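Local coordinates for pyocin-S2 immunity protein (PDB 4QKO), which binds the nuclease domain of the bacteriocin pyocin S2 and thereby probably protects the producing cell from it, at residues Asn60-Asp63 against Ser64-Val68. Numbering follows the deposited sequence.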
loop_
_atom_site.group_PDB
_atom_site.type_symbol
_atom_site.label_atom_id
_atom_site.label_comp_id
_atom_site.label_asym_id
_atom_site.label_seq_id
_atom_site.Cartn_x
_atom_site.Cartn_y
_atom_site.Cartn_z
ATOM N N ASN A 60 -14.515 14.925 0.699
ATOM C CA ASN A 60 -14.932 16.313 0.374
ATOM C C ASN A 60 -14.190 16.947 -0.783
ATOM O O ASN A 60 -14.380 18.119 -1.073
ATOM C CB ASN A 60 -14.837 17.172 1.609
ATOM C CG ASN A 60 -13.420 17.493 2.019
ATOM O OD1 ASN A 60 -12.426 17.160 1.351
ATOM N ND2 ASN A 60 -13.315 18.100 3.190
ATOM N N ARG A 61 -13.332 16.206 -1.465
ATOM C CA ARG A 61 -12.618 16.777 -2.555
ATOM C C ARG A 61 -12.266 15.713 -3.589
ATOM O O ARG A 61 -12.567 14.515 -3.419
ATOM C CB ARG A 61 -11.386 17.603 -2.085
ATOM C CG ARG A 61 -10.319 16.877 -1.249
ATOM C CD ARG A 61 -9.361 16.040 -2.104
ATOM N NE ARG A 61 -8.238 15.516 -1.324
ATOM C CZ ARG A 61 -7.308 14.663 -1.782
ATOM N NH1 ARG A 61 -7.376 14.170 -3.008
ATOM N NH2 ARG A 61 -6.357 14.231 -0.954
ATOM N N GLU A 62 -11.695 16.158 -4.701
ATOM C CA GLU A 62 -11.443 15.253 -5.815
ATOM C C GLU A 62 -10.315 14.303 -5.527
ATOM O O GLU A 62 -9.258 14.753 -5.168
ATOM C CB GLU A 62 -11.056 16.047 -7.079
ATOM C CG GLU A 62 -10.807 15.136 -8.276
ATOM C CD GLU A 62 -10.601 15.893 -9.573
ATOM O OE1 GLU A 62 -11.517 15.792 -10.421
ATOM O OE2 GLU A 62 -9.552 16.574 -9.747
ATOM N N ASP A 63 -10.530 13.000 -5.695
ATOM C CA ASP A 63 -9.459 12.011 -5.572
ATOM C C ASP A 63 -8.650 11.982 -6.849
ATOM O O ASP A 63 -8.989 11.227 -7.769
ATOM C CB ASP A 63 -10.045 10.625 -5.284
ATOM C CG ASP A 63 -8.972 9.552 -5.164
ATOM O OD1 ASP A 63 -7.736 9.864 -5.250
ATOM O OD2 ASP A 63 -9.362 8.393 -4.926
ATOM N N SER A 64 -7.580 12.769 -6.896
ATOM C CA SER A 64 -6.704 12.914 -8.077
ATOM C C SER A 64 -5.437 13.636 -7.686
ATOM O O SER A 64 -5.465 14.336 -6.711
ATOM C CB SER A 64 -7.404 13.793 -9.141
ATOM O OG SER A 64 -7.567 15.109 -8.691
ATOM N N PRO A 65 -4.372 13.632 -8.526
ATOM C CA PRO A 65 -3.199 14.478 -8.241
ATOM C C PRO A 65 -3.544 15.957 -8.098
ATOM O O PRO A 65 -3.087 16.617 -7.165
ATOM C CB PRO A 65 -2.306 14.272 -9.462
ATOM C CG PRO A 65 -2.698 12.941 -9.984
ATOM C CD PRO A 65 -4.132 12.716 -9.649
ATOM N N ALA A 66 -4.430 16.483 -8.938
ATOM C CA ALA A 66 -4.850 17.896 -8.731
ATOM C C ALA A 66 -5.578 18.120 -7.389
ATOM O O ALA A 66 -5.401 19.160 -6.757
ATOM C CB ALA A 66 -5.744 18.347 -9.859
ATOM N N GLY A 67 -6.396 17.159 -6.981
ATOM C CA GLY A 67 -7.087 17.237 -5.709
ATOM C C GLY A 67 -6.111 17.274 -4.583
ATOM O O GLY A 67 -6.270 18.012 -3.643
ATOM N N VAL A 68 -5.044 16.485 -4.714
ATOM C CA VAL A 68 -4.025 16.410 -3.679
ATOM C C VAL A 68 -3.314 17.743 -3.572
ATOM O O VAL A 68 -3.104 18.301 -2.461
ATOM C CB VAL A 68 -2.986 15.307 -3.952
ATOM C CG1 VAL A 68 -1.789 15.474 -3.013
ATOM C CG2 VAL A 68 -3.626 13.953 -3.856
#
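Glu62 and Ser64 meet through their side chains just ahead of a helix. Ser64 OG donates to Glu62 OE2 at 2.7 Å, reaching that oxygen from above the carboxylate plane, 38° out of it. In Glu62, CG is anti to the backbone N (chi1 -179°), and the extended chain runs alongside Ser64 to put OE2 at the hydroxyl. This brings Glu62 CG within 3.3 Å of Ser64 OG.

Ser64 is the N-cap residue of helix 65-78, and its OG accepts from Gly67 N at 2.9 Å. Ser64 OG thus gives one bond and takes another. This capping bond satisfies an amide of the first helical turn.

A second group of contacts centres on Glu62 O. Arg61 NH1 donates to this carbonyl at 2.9 Å, with the oxygen lying in the guanidinium plane. Gly67 CA adds a CA-H...O contact to Glu62 O at 3.3 Å, almost straight at 175°. With no side chain at Gly67, its CA-H can face Glu62 O directly.

The Arg61 chain bends at chi2 and lays one guanidinium face over the Gly67-Val68 backbone. Val68 CG2 is 3.9 Å from Arg61 NH1. The guanidinium also forms a salt bridge with Glu71 and a hydrogen bond to Leu53 O, which together should fix its rotation.

The contact joins the last residues of the loop after helix 52-55 to the first turn of helix 65-78. Asp63 OD2 is hydrogen-bonded to Asn71 of the pyocin S2 chain, which puts this residue at the interface with the nuclease. Tyr21 OH is hydrogen-bonded to Asp63 OD1, and Pro65 and Val68 pack on helix 10-21.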